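Local coordinates for hypothetical protein TM1631 (Thermotoga maritima, PDB 1VPQ) that is of unknown function but belongs to the DUF72 family and folds as a TIM-type beta/alpha barrel, at residues M13-W26 / E245-A259. Residues are numbered along the deposited sequence; the frame is centred on the assembly and turned at random.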
loop_
_atom_site.group_PDB
_atom_site.type_symbol
_atom_site.label_atom_id
_atom_site.label_comp_id
_atom_site.label_asym_id
_atom_site.label_seq_id
_atom_site.Cartn_x
_atom_site.Cartn_y
_atom_site.Cartn_z
ATOM N N MET A 13 14.541 8.730 5.261
ATOM C CA MET A 13 14.586 7.536 4.433
ATOM C C MET A 13 13.364 7.430 3.513
ATOM O O MET A 13 12.258 7.781 3.907
ATOM C CB MET A 13 14.636 6.316 5.356
ATOM C CG MET A 13 14.947 4.986 4.686
ATOM S SD MET A 13 16.684 4.662 4.355
ATOM C CE MET A 13 17.451 5.138 5.920
ATOM N N VAL A 14 13.570 6.955 2.287
ATOM C CA VAL A 14 12.461 6.577 1.414
ATOM C C VAL A 14 12.565 5.084 1.109
ATOM O O VAL A 14 13.607 4.624 0.671
ATOM C CB VAL A 14 12.461 7.380 0.104
ATOM C CG1 VAL A 14 11.440 6.818 -0.872
ATOM C CG2 VAL A 14 12.181 8.848 0.376
ATOM N N TYR A 15 11.493 4.337 1.361
ATOM C CA TYR A 15 11.436 2.897 1.039
ATOM C C TYR A 15 10.517 2.628 -0.145
ATOM O O TYR A 15 9.299 2.775 -0.036
ATOM C CB TYR A 15 10.905 2.074 2.218
ATOM C CG TYR A 15 11.687 2.186 3.498
ATOM C CD1 TYR A 15 11.519 3.279 4.341
ATOM C CD2 TYR A 15 12.569 1.182 3.887
ATOM C CE1 TYR A 15 12.221 3.382 5.537
ATOM C CE2 TYR A 15 13.282 1.275 5.074
ATOM C CZ TYR A 15 13.104 2.377 5.901
ATOM O OH TYR A 15 13.813 2.475 7.090
ATOM N N VAL A 16 11.096 2.211 -1.261
ATOM C CA VAL A 16 10.298 1.783 -2.415
ATOM C C VAL A 16 10.227 0.247 -2.507
ATOM O O VAL A 16 11.223 -0.464 -2.297
ATOM C CB VAL A 16 10.788 2.411 -3.750
ATOM C CG1 VAL A 16 12.248 2.079 -4.021
ATOM C CG2 VAL A 16 9.897 1.973 -4.939
ATOM N N GLY A 17 9.027 -0.241 -2.809
ATOM C CA GLY A 17 8.790 -1.647 -3.082
ATOM C C GLY A 17 7.542 -1.825 -3.928
ATOM O O GLY A 17 7.078 -0.880 -4.566
ATOM N N THR A 18 7.014 -3.046 -3.935
ATOM C CA THR A 18 5.798 -3.385 -4.676
ATOM C C THR A 18 4.705 -3.943 -3.759
ATOM O O THR A 18 4.954 -4.296 -2.606
ATOM C CB THR A 18 6.086 -4.444 -5.742
ATOM O OG1 THR A 18 6.764 -5.538 -5.119
ATOM C CG2 THR A 18 6.946 -3.868 -6.880
ATOM N N SER A 19 3.487 -4.012 -4.292
ATOM C CA SER A 19 2.370 -4.629 -3.579
ATOM C C SER A 19 2.402 -6.120 -3.856
ATOM O O SER A 19 1.976 -6.573 -4.920
ATOM C CB SER A 19 1.027 -4.046 -4.015
ATOM O OG SER A 19 0.900 -2.700 -3.606
ATOM N N GLY A 20 2.920 -6.870 -2.890
ATOM C CA GLY A 20 3.131 -8.300 -3.052
ATOM C C GLY A 20 4.445 -8.581 -3.756
ATOM O O GLY A 20 5.022 -7.706 -4.411
ATOM N N PHE A 21 4.917 -9.809 -3.591
ATOM C CA PHE A 21 6.126 -10.303 -4.252
ATOM C C PHE A 21 5.902 -11.657 -4.942
ATOM O O PHE A 21 6.717 -12.071 -5.755
ATOM C CB PHE A 21 7.249 -10.454 -3.221
ATOM C CG PHE A 21 7.027 -11.587 -2.252
ATOM C CD1 PHE A 21 7.478 -12.869 -2.545
ATOM C CD2 PHE A 21 6.347 -11.379 -1.061
ATOM C CE1 PHE A 21 7.269 -13.921 -1.665
ATOM C CE2 PHE A 21 6.129 -12.429 -0.174
ATOM C CZ PHE A 21 6.596 -13.702 -0.479
ATOM N N SER A 22 4.809 -12.339 -4.603
ATOM C CA SER A 22 4.593 -13.736 -4.985
ATOM C C SER A 22 3.698 -13.846 -6.219
ATOM O O SER A 22 2.506 -14.133 -6.116
ATOM C CB SER A 22 3.995 -14.507 -3.801
ATOM O OG SER A 22 4.091 -15.908 -3.974
ATOM N N PHE A 23 4.296 -13.608 -7.384
ATOM C CA PHE A 23 3.599 -13.660 -8.672
ATOM C C PHE A 23 4.362 -14.544 -9.654
ATOM O O PHE A 23 5.586 -14.457 -9.744
ATOM C CB PHE A 23 3.470 -12.258 -9.277
ATOM C CG PHE A 23 2.740 -11.270 -8.403
ATOM C CD1 PHE A 23 1.354 -11.275 -8.332
ATOM C CD2 PHE A 23 3.440 -10.325 -7.666
ATOM C CE1 PHE A 23 0.677 -10.356 -7.529
ATOM C CE2 PHE A 23 2.772 -9.404 -6.860
ATOM C CZ PHE A 23 1.389 -9.419 -6.794
ATOM N N GLU A 24 3.635 -15.383 -10.389
ATOM C CA GLU A 24 4.213 -16.212 -11.451
ATOM C C GLU A 24 4.397 -15.411 -12.749
ATOM O O GLU A 24 5.358 -15.628 -13.479
ATOM C CB GLU A 24 3.329 -17.433 -11.708
ATOM C CG GLU A 24 3.263 -18.426 -10.537
ATOM C CD GLU A 24 4.383 -19.464 -10.566
ATOM O OE1 GLU A 24 5.563 -19.077 -10.426
ATOM O OE2 GLU A 24 4.077 -20.670 -10.721
ATOM N N ASP A 25 3.452 -14.514 -13.031
ATOM C CA ASP A 25 3.604 -13.437 -14.031
ATOM C C ASP A 25 5.013 -12.830 -14.106
ATOM O O ASP A 25 5.470 -12.481 -15.201
ATOM C CB ASP A 25 2.637 -12.276 -13.703
ATOM C CG ASP A 25 1.353 -12.321 -14.504
ATOM O OD1 ASP A 25 1.047 -13.373 -15.106
ATOM O OD2 ASP A 25 0.643 -11.291 -14.528
ATOM N N TRP A 26 5.662 -12.669 -12.945
ATOM C CA TRP A 26 7.001 -12.054 -12.848
ATOM C C TRP A 26 8.154 -12.957 -13.337
ATOM O O TRP A 26 9.245 -12.463 -13.632
ATOM C CB TRP A 26 7.283 -11.589 -11.406
ATOM C CG TRP A 26 6.419 -10.459 -10.916
ATOM C CD1 TRP A 26 5.223 -10.049 -11.434
ATOM C CD2 TRP A 26 6.666 -9.619 -9.776
ATOM N NE1 TRP A 26 4.728 -8.997 -10.704
ATOM C CE2 TRP A 26 5.592 -8.714 -9.681
ATOM C CE3 TRP A 26 7.694 -9.543 -8.833
ATOM C CZ2 TRP A 26 5.510 -7.748 -8.678
ATOM C CZ3 TRP A 26 7.617 -8.574 -7.832
ATOM C CH2 TRP A 26 6.531 -7.694 -7.766
ATOM N N GLU A 245 9.905 9.122 7.558
ATOM C CA GLU A 245 10.075 8.109 6.507
ATOM C C GLU A 245 8.942 8.171 5.491
ATOM O O GLU A 245 7.840 8.624 5.804
ATOM C CB GLU A 245 10.125 6.701 7.102
ATOM C CG GLU A 245 11.398 6.382 7.873
ATOM C CD GLU A 245 11.268 5.171 8.775
ATOM O OE1 GLU A 245 10.372 4.332 8.554
ATOM O OE2 GLU A 245 12.072 5.065 9.727
ATOM N N THR A 246 9.226 7.703 4.276
ATOM C CA THR A 246 8.257 7.674 3.179
ATOM C C THR A 246 8.223 6.265 2.610
ATOM O O THR A 246 9.274 5.663 2.388
ATOM C CB THR A 246 8.642 8.667 2.051
ATOM O OG1 THR A 246 8.500 10.014 2.515
ATOM C CG2 THR A 246 7.767 8.482 0.819
ATOM N N TYR A 247 7.018 5.749 2.375
ATOM C CA TYR A 247 6.828 4.402 1.840
ATOM C C TYR A 247 6.133 4.491 0.499
ATOM O O TYR A 247 5.038 5.032 0.394
ATOM C CB TYR A 247 6.016 3.534 2.809
ATOM C CG TYR A 247 6.469 3.703 4.232
ATOM C CD1 TYR A 247 7.733 3.281 4.635
ATOM C CD2 TYR A 247 5.651 4.317 5.175
ATOM C CE1 TYR A 247 8.166 3.465 5.937
ATOM C CE2 TYR A 247 6.074 4.500 6.475
ATOM C CZ TYR A 247 7.332 4.074 6.855
ATOM O OH TYR A 247 7.752 4.263 8.164
ATOM N N VAL A 248 6.772 3.948 -0.525
ATOM C CA VAL A 248 6.294 4.079 -1.892
ATOM C C VAL A 248 6.093 2.682 -2.459
ATOM O O VAL A 248 7.029 1.888 -2.509
ATOM C CB VAL A 248 7.308 4.859 -2.758
ATOM C CG1 VAL A 248 6.761 5.094 -4.155
ATOM C CG2 VAL A 248 7.693 6.198 -2.093
ATOM N N PHE A 249 4.873 2.372 -2.871
ATOM C CA PHE A 249 4.575 1.048 -3.433
ATOM C C PHE A 249 3.939 1.171 -4.803
ATOM O O PHE A 249 3.109 2.056 -5.015
ATOM C CB PHE A 249 3.652 0.257 -2.500
ATOM C CG PHE A 249 4.228 0.039 -1.131
ATOM C CD1 PHE A 249 5.076 -1.034 -0.882
ATOM C CD2 PHE A 249 3.945 0.918 -0.094
ATOM C CE1 PHE A 249 5.626 -1.229 0.376
ATOM C CE2 PHE A 249 4.497 0.724 1.173
ATOM C CZ PHE A 249 5.336 -0.355 1.398
ATOM N N PHE A 250 4.338 0.273 -5.712
ATOM C CA PHE A 250 3.776 0.169 -7.069
ATOM C C PHE A 250 2.847 -1.022 -7.151
ATOM O O PHE A 250 3.221 -2.137 -6.787
ATOM C CB PHE A 250 4.876 -0.010 -8.119
ATOM C CG PHE A 250 5.561 1.260 -8.502
ATOM C CD1 PHE A 250 6.527 1.814 -7.674
ATOM C CD2 PHE A 250 5.241 1.902 -9.684
ATOM C CE1 PHE A 250 7.169 2.985 -8.018
ATOM C CE2 PHE A 250 5.878 3.075 -10.037
ATOM C CZ PHE A 250 6.850 3.617 -9.195
ATOM N N ASN A 251 1.651 -0.783 -7.677
ATOM C CA ASN A 251 0.558 -1.735 -7.609
ATOM C C ASN A 251 0.144 -2.265 -8.976
ATOM O O ASN A 251 -0.742 -3.114 -9.070
ATOM C CB ASN A 251 -0.646 -1.059 -6.931
ATOM C CG ASN A 251 -1.613 -2.053 -6.326
ATOM O OD1 ASN A 251 -1.217 -3.125 -5.860
ATOM N ND2 ASN A 251 -2.889 -1.705 -6.326
ATOM N N ASN A 252 0.772 -1.743 -10.026
ATOM C CA ASN A 252 0.492 -2.156 -11.402
ATOM C C ASN A 252 1.215 -3.451 -11.713
ATOM O O ASN A 252 2.044 -3.507 -12.609
ATOM C CB ASN A 252 0.876 -1.056 -12.401
ATOM C CG ASN A 252 2.326 -0.601 -12.266
ATOM O OD1 ASN A 252 2.832 -0.414 -11.163
ATOM N ND2 ASN A 252 2.990 -0.397 -13.398
ATOM N N CYS A 253 0.874 -4.498 -10.965
ATOM C CA CYS A 253 1.688 -5.721 -10.881
ATOM C C CYS A 253 1.476 -6.703 -12.029
ATOM O O CYS A 253 2.177 -7.710 -12.120
ATOM C CB CYS A 253 1.443 -6.429 -9.535
ATOM S SG CYS A 253 2.160 -5.572 -8.068
ATOM N N TYR A 254 0.521 -6.405 -12.904
ATOM C CA TYR A 254 0.242 -7.262 -14.067
ATOM C C TYR A 254 1.503 -7.427 -14.921
ATOM O O TYR A 254 2.044 -6.445 -15.443
ATOM C CB TYR A 254 -0.889 -6.658 -14.903
ATOM C CG TYR A 254 -1.340 -7.481 -16.094
ATOM C CD1 TYR A 254 -2.256 -8.518 -15.945
ATOM C CD2 TYR A 254 -0.880 -7.192 -17.375
ATOM C CE1 TYR A 254 -2.689 -9.274 -17.056
ATOM C CE2 TYR A 254 -1.303 -7.936 -18.485
ATOM C CZ TYR A 254 -2.207 -8.974 -18.316
ATOM O OH TYR A 254 -2.628 -9.704 -19.408
ATOM N N LYS A 255 1.972 -8.670 -15.025
ATOM C CA LYS A 255 3.157 -9.030 -15.823
ATOM C C LYS A 255 4.445 -8.283 -15.421
ATOM O O LYS A 255 5.289 -7.971 -16.268
ATOM C CB LYS A 255 2.862 -8.868 -17.319
ATOM C CG LYS A 255 1.827 -9.859 -17.841
ATOM C CD LYS A 255 1.554 -9.621 -19.321
ATOM C CE LYS A 255 0.581 -10.641 -19.922
ATOM N NZ LYS A 255 1.236 -11.519 -20.919
ATOM N N GLY A 256 4.592 -8.015 -14.127
ATOM C CA GLY A 256 5.846 -7.490 -13.586
ATOM C C GLY A 256 6.090 -6.012 -13.832
ATOM O O GLY A 256 7.172 -5.506 -13.538
ATOM N N GLN A 257 5.078 -5.318 -14.346
ATOM C CA GLN A 257 5.189 -3.905 -14.669
ATOM C C GLN A 257 5.512 -3.090 -13.423
ATOM O O GLN A 257 6.345 -2.188 -13.474
ATOM C CB GLN A 257 3.913 -3.419 -15.369
ATOM C CG GLN A 257 3.876 -3.866 -16.832
ATOM C CD GLN A 257 2.516 -3.770 -17.496
ATOM O OE1 GLN A 257 1.495 -4.134 -16.914
ATOM N NE2 GLN A 257 2.504 -3.311 -18.747
ATOM N N ALA A 258 4.872 -3.436 -12.308
ATOM C CA ALA A 258 5.122 -2.790 -11.019
ATOM C C ALA A 258 6.581 -2.912 -10.585
ATOM O O ALA A 258 7.182 -1.945 -10.122
ATOM C CB ALA A 258 4.218 -3.376 -9.951
ATOM N N ALA A 259 7.135 -4.114 -10.728
ATOM C CA ALA A 259 8.528 -4.381 -10.379
ATOM C C ALA A 259 9.481 -3.579 -11.272
ATOM O O ALA A 259 10.421 -2.964 -10.768
ATOM C CB ALA A 259 8.815 -5.861 -10.464
HETATM O O HOH W 1 11.013 10.404 4.417
#
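The W26 indole has A259 CB over one face in a CH-pi contact, 4.0 Å from the centroid of the six-membered ring, with G256 CA on the same side, 3.4 Å from W26 CD1; F23 CD2 lies over the rim of the opposite face. Setting CG anti to the carbonyl carbon (chi1 -67°) carries the indole across G256 and A259. At the edge, W26 NE1 donates to C253 O in the ring plane, 3.2 Å away and on a carbonyl lone pair; G256 N donates to the same oxygen, so two bonds grip it. W26 CZ2 meets C253 SG at 4.0 Å. With an alanine here, A259 CB is likely to lose its ring, C253 O one of two donors, and a gap would open beside the sulfur. Toward the strands' N-terminal ends, the Y15 and Y247 rings lie side by side, planes 35° apart; T246 O and E245 CG edge the Y15 ring, and Y247 OH bonds to E245 OE1, which also pairs with K121. I52 touches both rings. The principle illustrated is closure of a parallel beta/alpha barrel: its first strand, 13-18, pairs with its last, 245-250, from T246 N–M13 O to S19 N–F250 O. V14 CG1 meets V248 CG2 at 4.0 Å beneath helix 226-240. At the barrel's C-terminal end, S19 OG bonds to E54 and N251 ND2 to H205, the N251 side chain lying beside a sulfate probably from the crystallisation liquor.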